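Local coordinates for protein succinylglutamate desuccinylase/aspartoacylase (PDB 3NA6) that probably removes the acyl group from an acylated amino acid, as a metal-dependent hydrolase of the succinylglutamate desuccinylase/aspartoacylase family, at residues A[182-187]-A[252-257]. Residues are numbered along the deposited sequence; the frame is centred on the assembly and turned at random.
Sequences YSVQLL and DMPDGD
The loop that lays Met253 and Pro254 against Val184, Leu186 and Leu187 contains an Asx turn, in which Asp257 N donates to Asp255 OD1 over 3.2 Å with an N-H...O angle of 154°. The donor meets the anti side of OD1, 23° out of the carboxylate plane, while Tyr259 OH bonds to OD2, so both oxygens of the group are held. This segment, 252-257, leaves the short edge strand 249-250 of the mixed beta-sheet of the catalytic domain, consistent with the zinc-exopeptidase clan to which the family belongs, and leads into the C-terminal beta-rich part. Strand 182-186, parallel to that edge strand, still bonds through the Ser183 backbone to Val249 and Leu251; beyond this, no hydrogen bond joins 182-187 to 252-257, and apolar contact takes over.

Val184 opens this contact. With chi1 at -157°, which sets CG1 roughly opposite the backbone N, Val184 CG1 reaches the CD and CG atoms of Pro254, at 3.5 and 3.7 Å, and the two side chains meet at a slant. Val184 and Leu186 also touch Phe156 and Ala158, respectively, of the adjacent strand 156-160.

Met253, modelled as selenomethionine and poorly ordered, runs alongside the end of the strand. Its CG lies 3.7 Å from Gln185 O, and bends at chi2 and chi3 bring the terminal methyl close to the backbone of Leu186 and Leu187, where CE is 3.7 Å from Leu186 CA and 3.9 Å from Leu186 CB. Farther along, Leu187 CB is 4.2 Å from the same methyl. In the model the Leu187 amide has no hydrogen-bonding partner and is covered by Met253 CE, 3.3 Å from Leu187 N, a placement that the disorder of Met253 makes approximate.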
loop_
_atom_site.group_PDB
_atom_site.type_symbol
_atom_site.label_atom_id
_atom_site.label_comp_id
_atom_site.label_asym_id
_atom_site.label_seq_id
_atom_site.Cartn_x
_atom_site.Cartn_y
_atom_site.Cartn_z
ATOM N N TYR A 182 -39.738 -2.346 -12.009
ATOM C CA TYR A 182 -39.514 -3.217 -13.168
ATOM C C TYR A 182 -39.510 -4.679 -12.716
ATOM O O TYR A 182 -39.150 -4.990 -11.580
ATOM C CB TYR A 182 -38.205 -2.904 -13.912
ATOM C CG TYR A 182 -38.187 -1.578 -14.598
ATOM C CD1 TYR A 182 -37.961 -0.419 -13.874
ATOM C CD2 TYR A 182 -38.393 -1.475 -15.967
ATOM C CE1 TYR A 182 -37.935 0.798 -14.476
ATOM C CE2 TYR A 182 -38.364 -0.252 -16.584
ATOM C CZ TYR A 182 -38.146 0.882 -15.829
ATOM O OH TYR A 182 -38.112 2.113 -16.424
ATOM N N SER A 183 -39.947 -5.541 -13.620
ATOM C CA SER A 183 -40.068 -6.982 -13.393
ATOM C C SER A 183 -39.362 -7.709 -14.517
ATOM O O SER A 183 -39.503 -7.325 -15.684
ATOM C CB SER A 183 -41.541 -7.386 -13.389
ATOM O OG SER A 183 -42.183 -6.939 -12.220
ATOM N N VAL A 184 -38.606 -8.742 -14.151
ATOM C CA VAL A 184 -37.860 -9.573 -15.095
ATOM C C VAL A 184 -37.976 -11.056 -14.763
ATOM O O VAL A 184 -38.002 -11.431 -13.594
ATOM C CB VAL A 184 -36.346 -9.307 -15.042
ATOM C CG1 VAL A 184 -35.730 -9.727 -16.368
ATOM C CG2 VAL A 184 -36.035 -7.861 -14.697
ATOM N N GLN A 185 -38.036 -11.889 -15.795
ATOM C CA GLN A 185 -37.804 -13.321 -15.663
ATOM C C GLN A 185 -36.760 -13.675 -16.723
ATOM O O GLN A 185 -36.991 -13.439 -17.919
ATOM C CB GLN A 185 -39.071 -14.104 -15.945
ATOM C CG GLN A 185 -38.938 -15.588 -15.669
ATOM C CD GLN A 185 -40.214 -16.341 -15.940
ATOM O OE1 GLN A 185 -40.849 -16.131 -16.961
ATOM N NE2 GLN A 185 -40.585 -17.244 -15.031
ATOM N N LEU A 186 -35.650 -14.277 -16.294
ATOM C CA LEU A 186 -34.504 -14.520 -17.167
ATOM C C LEU A 186 -33.790 -15.840 -16.847
ATOM O O LEU A 186 -33.750 -16.275 -15.699
ATOM C CB LEU A 186 -33.507 -13.382 -16.976
ATOM C CG LEU A 186 -32.928 -13.299 -15.550
ATOM C CD1 LEU A 186 -31.558 -13.898 -15.562
ATOM C CD2 LEU A 186 -32.830 -11.889 -15.025
ATOM N N LEU A 187 -33.192 -16.434 -17.870
ATOM C CA LEU A 187 -32.305 -17.564 -17.707
ATOM C C LEU A 187 -30.963 -17.035 -17.268
ATOM O O LEU A 187 -30.438 -16.150 -17.889
ATOM C CB LEU A 187 -32.165 -18.290 -19.048
ATOM C CG LEU A 187 -31.287 -19.540 -19.083
ATOM C CD1 LEU A 187 -31.790 -20.670 -18.129
ATOM C CD2 LEU A 187 -31.254 -20.007 -20.530
ATOM N N ASP A 252 -38.650 -7.721 -21.539
ATOM C CA ASP A 252 -38.477 -8.965 -22.308
ATOM C C ASP A 252 -37.196 -9.611 -21.886
ATOM O O ASP A 252 -36.294 -8.916 -21.407
ATOM C CB ASP A 252 -38.428 -8.740 -23.813
ATOM C CG ASP A 252 -39.800 -8.720 -24.446
ATOM O OD1 ASP A 252 -40.791 -9.048 -23.753
ATOM O OD2 ASP A 252 -39.884 -8.373 -25.645
HETATM N N MSE A 253 -37.141 -10.935 -22.036
HETATM C CA MSE A 253 -35.969 -11.721 -21.645
HETATM C C MSE A 253 -34.729 -10.954 -22.008
HETATM O O MSE A 253 -34.308 -10.996 -23.163
HETATM C CB MSE A 253 -35.922 -13.098 -22.355
HETATM C CG MSE A 253 -36.063 -14.312 -21.419
HETATM SE SE MSE A 253 -34.552 -15.597 -21.455
HETATM C CE MSE A 253 -33.103 -14.552 -20.633
ATOM N N PRO A 254 -34.157 -10.209 -21.044
ATOM C CA PRO A 254 -32.832 -9.747 -21.409
ATOM C C PRO A 254 -31.987 -11.001 -21.349
ATOM O O PRO A 254 -32.219 -11.866 -20.483
ATOM C CB PRO A 254 -32.462 -8.734 -20.302
ATOM C CG PRO A 254 -33.537 -8.853 -19.243
ATOM C CD PRO A 254 -34.437 -10.016 -19.611
ATOM N N ASP A 255 -31.052 -11.147 -22.272
ATOM C CA ASP A 255 -30.202 -12.330 -22.225
ATOM C C ASP A 255 -29.099 -12.214 -21.138
ATOM O O ASP A 255 -28.165 -13.019 -21.130
ATOM C CB ASP A 255 -29.621 -12.649 -23.611
ATOM C CG ASP A 255 -28.955 -11.459 -24.257
ATOM O OD1 ASP A 255 -28.360 -10.630 -23.532
ATOM O OD2 ASP A 255 -29.034 -11.363 -25.498
ATOM N N GLY A 256 -29.201 -11.224 -20.238
ATOM C CA GLY A 256 -28.238 -11.052 -19.131
ATOM C C GLY A 256 -26.797 -10.746 -19.547
ATOM O O GLY A 256 -25.902 -10.653 -18.697
ATOM N N ASP A 257 -26.580 -10.596 -20.851
ATOM C CA ASP A 257 -25.252 -10.414 -21.425
ATOM C C ASP A 257 -25.070 -8.917 -21.790
ATOM O O ASP A 257 -26.024 -8.130 -21.712
ATOM C CB ASP A 257 -25.106 -11.319 -22.650
ATOM C CG ASP A 257 -23.653 -11.650 -22.981
ATOM O OD1 ASP A 257 -22.765 -10.776 -22.832
ATOM O OD2 ASP A 257 -23.404 -12.794 -23.421
#